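Side-chain contacts in carboxylesterase (Uncultured bacterium, PDB 5GMX), which hydrolyses carboxylic esters as a family VIII carboxylesterase of beta-lactamase-like fold and also acts on oxyimino cephalosporins: residues A173-V176 and T177-K181; A94-A97 and D98-E102. All coordinates share one frame; numbering follows the deposited sequence.

Contact 1. Residues A173-V176 and T177-K181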
# COMPACT_ATOMS: atom_id res chain seq x y z
N ALA A 173 -11.33 -10.77 2.76
CA ALA A 173 -11.26 -10.36 4.16
C ALA A 173 -12.64 -10.16 4.80
O ALA A 173 -12.86 -10.58 5.93
CB ALA A 173 -10.45 -9.07 4.29
N ARG A 174 -13.55 -9.53 4.06
CA ARG A 174 -14.89 -9.26 4.54
C ARG A 174 -15.69 -10.54 4.66
O ARG A 174 -16.48 -10.69 5.59
CB ARG A 174 -15.62 -8.28 3.62
CG ARG A 174 -15.07 -6.87 3.61
CD ARG A 174 -15.93 -5.94 2.76
NE ARG A 174 -17.27 -5.73 3.32
CZ ARG A 174 -18.40 -6.16 2.76
NH1 ARG A 174 -18.36 -6.81 1.61
NH2 ARG A 174 -19.57 -5.92 3.34
N ARG A 175 -15.49 -11.45 3.72
CA ARG A 175 -16.26 -12.70 3.74
C ARG A 175 -15.91 -13.57 4.93
O ARG A 175 -16.81 -14.19 5.52
CB ARG A 175 -16.07 -13.51 2.45
CG ARG A 175 -16.63 -12.88 1.19
CD ARG A 175 -18.14 -12.82 1.19
NE ARG A 175 -18.63 -12.13 -0.00
CZ ARG A 175 -19.46 -12.65 -0.89
NH1 ARG A 175 -19.93 -13.89 -0.71
NH2 ARG A 175 -19.85 -11.94 -1.94
N VAL A 176 -14.63 -13.64 5.30
CA VAL A 176 -14.31 -14.51 6.44
C VAL A 176 -14.59 -13.85 7.79
O VAL A 176 -14.44 -14.48 8.84
CB VAL A 176 -12.84 -14.98 6.43
CG1 VAL A 176 -12.51 -15.66 5.11
CG2 VAL A 176 -11.89 -13.82 6.71
N THR A 177 -14.98 -12.58 7.77
CA THR A 177 -15.44 -11.91 8.99
C THR A 177 -16.94 -11.60 8.90
O THR A 177 -17.44 -10.67 9.54
CB THR A 177 -14.64 -10.61 9.27
OG1 THR A 177 -14.68 -9.77 8.11
CG2 THR A 177 -13.19 -10.94 9.60
N GLY A 178 -17.65 -12.35 8.07
CA GLY A 178 -19.10 -12.30 8.03
C GLY A 178 -19.71 -11.04 7.44
O GLY A 178 -20.89 -10.76 7.68
N ARG A 179 -18.92 -10.29 6.68
CA ARG A 179 -19.37 -9.03 6.10
C ARG A 179 -19.95 -8.06 7.14
O ARG A 179 -20.83 -7.27 6.83
CB ARG A 179 -20.40 -9.34 5.01
CG ARG A 179 -19.75 -9.98 3.81
CD ARG A 179 -20.75 -10.86 3.10
NE ARG A 179 -21.22 -10.34 1.83
CZ ARG A 179 -22.01 -11.03 1.02
NH1 ARG A 179 -22.39 -12.26 1.38
NH2 ARG A 179 -22.41 -10.51 -0.13
N THR A 180 -19.44 -8.13 8.36
CA THR A 180 -19.89 -7.24 9.41
C THR A 180 -19.19 -5.88 9.32
O THR A 180 -19.71 -4.88 9.79
CB THR A 180 -19.63 -7.85 10.79
OG1 THR A 180 -18.24 -8.18 10.91
CG2 THR A 180 -20.46 -9.12 10.98
N LYS A 181 -18.00 -5.85 8.72
CA LYS A 181 -17.21 -4.62 8.62
C LYS A 181 -16.65 -4.38 7.23
O LYS A 181 -16.38 -5.32 6.49
CB LYS A 181 -16.07 -4.64 9.64
CG LYS A 181 -16.53 -4.66 11.08
CD LYS A 181 -15.54 -5.40 11.96
CE LYS A 181 -16.05 -5.50 13.39
NZ LYS A 181 -16.44 -4.15 13.91
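Arg-179 lays its guanidinium flat over one face of that of Arg-175, the two planes 5° apart and CZ of Arg-179 3.6 Å from CZ of Arg-175. The two side chains run side by side and point the same way, so NE lies over NE, and NH2 of Arg-179 comes to 3.4 Å from NH2 of Arg-175, two donors in contact without a bond. The like charges are probably offset in part by acids: Arg-175 NE pairs with Glu-171, and its NH1 with Glu-102. Arg-175 gets there by a bend at chi2 (-68°). Arg-174 crosses Arg-179 at about a right angle, its guanidinium face over CG of Arg-179; its NE makes a weak 3.3 Å bond to Lys-181 O, and Glu-171 takes its NH1.

The same residues close the helix in a Schellman motif, Gly-178 being the C-prime residue with positive phi. Arg-179 N bonds to Arg-174 O at 2.7 Å, and Gly-178 N to Arg-175 O at 3.3 Å. Arg-174 O also accepts from Thr-177 N, which arrives from the opposite face of the carbonyl plane.

Ala-173 and Thr-177 pack between helix 72-86 and helix 183-192, at the surface end of helix 165-175.

Contact 2. Residues A94-A97 and D98-E102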
# COMPACT_ATOMS: atom_id res chain seq x y z
N ALA A 94 -6.08 -22.30 0.22
CA ALA A 94 -7.48 -22.62 -0.07
C ALA A 94 -8.00 -21.84 -1.27
O ALA A 94 -7.49 -20.76 -1.59
CB ALA A 94 -8.35 -22.34 1.16
N ARG A 95 -9.02 -22.38 -1.93
CA ARG A 95 -9.67 -21.71 -3.04
C ARG A 95 -10.39 -20.47 -2.55
O ARG A 95 -11.07 -20.52 -1.52
CB ARG A 95 -10.67 -22.64 -3.73
CG ARG A 95 -10.07 -23.93 -4.31
CD ARG A 95 -11.19 -24.92 -4.69
NE ARG A 95 -10.69 -26.04 -5.47
CZ ARG A 95 -10.02 -27.07 -4.97
NH1 ARG A 95 -9.75 -27.13 -3.67
NH2 ARG A 95 -9.60 -28.05 -5.77
N VAL A 96 -10.27 -19.38 -3.30
CA VAL A 96 -11.05 -18.17 -3.04
C VAL A 96 -12.54 -18.51 -2.89
O VAL A 96 -13.22 -17.97 -2.01
CB VAL A 96 -10.90 -17.12 -4.18
CG1 VAL A 96 -11.76 -15.89 -3.89
CG2 VAL A 96 -9.45 -16.73 -4.36
N ALA A 97 -13.03 -19.42 -3.73
CA ALA A 97 -14.45 -19.76 -3.76
C ALA A 97 -14.93 -20.46 -2.49
O ALA A 97 -16.13 -20.49 -2.21
CB ALA A 97 -14.77 -20.64 -4.99
N ASP A 98 -14.00 -20.99 -1.70
CA ASP A 98 -14.35 -21.53 -0.38
C ASP A 98 -14.95 -20.45 0.51
O ASP A 98 -15.84 -20.71 1.32
CB ASP A 98 -13.12 -22.14 0.30
CG ASP A 98 -12.74 -23.49 -0.28
OD1 ASP A 98 -13.37 -23.91 -1.28
OD2 ASP A 98 -11.80 -24.13 0.25
N TYR A 99 -14.46 -19.22 0.36
CA TYR A 99 -14.91 -18.10 1.18
C TYR A 99 -15.87 -17.17 0.42
O TYR A 99 -16.65 -16.44 1.02
CB TYR A 99 -13.72 -17.28 1.67
CG TYR A 99 -12.61 -18.10 2.26
CD1 TYR A 99 -12.76 -18.72 3.49
CD2 TYR A 99 -11.38 -18.19 1.63
CE1 TYR A 99 -11.74 -19.47 4.05
CE2 TYR A 99 -10.34 -18.93 2.18
CZ TYR A 99 -10.52 -19.55 3.40
OH TYR A 99 -9.50 -20.28 3.96
N TRP A 100 -15.76 -17.21 -0.90
CA TRP A 100 -16.44 -16.27 -1.79
C TRP A 100 -16.97 -17.08 -2.97
O TRP A 100 -16.34 -17.13 -4.03
CB TRP A 100 -15.48 -15.17 -2.24
CG TRP A 100 -16.03 -14.10 -3.14
CD1 TRP A 100 -17.33 -13.93 -3.55
CD2 TRP A 100 -15.29 -13.03 -3.75
NE1 TRP A 100 -17.43 -12.84 -4.37
CE2 TRP A 100 -16.20 -12.26 -4.50
CE3 TRP A 100 -13.94 -12.65 -3.72
CZ2 TRP A 100 -15.80 -11.14 -5.23
CZ3 TRP A 100 -13.55 -11.53 -4.45
CH2 TRP A 100 -14.48 -10.79 -5.19
N PRO A 101 -18.11 -17.76 -2.77
CA PRO A 101 -18.63 -18.78 -3.70
C PRO A 101 -18.85 -18.26 -5.10
O PRO A 101 -18.51 -18.94 -6.07
CB PRO A 101 -19.96 -19.19 -3.06
CG PRO A 101 -19.82 -18.83 -1.61
CD PRO A 101 -18.97 -17.59 -1.59
N GLU A 102 -19.40 -17.05 -5.21
CA GLU A 102 -19.66 -16.44 -6.51
C GLU A 102 -18.40 -16.28 -7.34
O GLU A 102 -18.46 -16.19 -8.57
CB GLU A 102 -20.32 -15.06 -6.34
CG GLU A 102 -21.62 -15.06 -5.55
CD GLU A 102 -21.43 -14.74 -4.07
OE1 GLU A 102 -20.41 -15.16 -3.47
OE2 GLU A 102 -22.31 -14.06 -3.50
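With CG1 anti to the backbone N in Val-96 (chi1 178°) and CG likewise in Trp-100 (chi1 -179°), the two side chains lie alongside each other and point the same way, CG1 of Val-96 meeting CE3 of the Trp-100 indole at 3.9 Å. Tyr-99 turns the other way, its CG anti to the carbonyl carbon, and carries its ring back toward Ala-94. There CB of Ala-94 approaches obliquely, 3.7 Å from the Tyr-99 OH, and that hydroxyl is held by a hydrogen bond with Asp-91 N.

Residues 96-99 form one short, weakly bonded helical turn in the beta-lactamase-like fold. Val-96 O takes two donors: Trp-100 N at 2.9 Å in the carbonyl plane, and Tyr-99 N at 3.0 Å, well above that plane. One residue earlier, Asp-98 N bonds to Arg-95 O at 3.0 Å. The chain leaves through Pro-101, and a CA-H...O contact, 3.2 Å from Ala-97 CA to Trp-100 O, is nearly straight.

Arg-95 lays its CB 3.9 Å from OD1 of Asp-98, but its guanidinium runs on to a salt bridge with Asp-110. The buried indole of Trp-100 packs against Cys-142 and Ala-146 of helix 138-146 and against Glu-171 of helix 165-175.

Contact 2 comes first along the chain, around helix 96-99, and contact 1 follows at the end of helix 165-175; their centres are about 13 Å apart, on the same side of the chain's centre. They touch directly: besides the Arg-175 to Glu-102 salt bridge, Arg-175 NH2 packs against Trp-100 NE1 at 3.5 Å, and Val-176 CG1 meets Tyr-99 CD1 at 3.5 Å. The C-terminal end of helix 165-175 is thereby joined to residues 99-102, a structural packing within the helical part of the beta-lactamase-like fold, away from the antiparallel sheet. Neither contact includes residues of the phenylmethanesulfonic acid pocket.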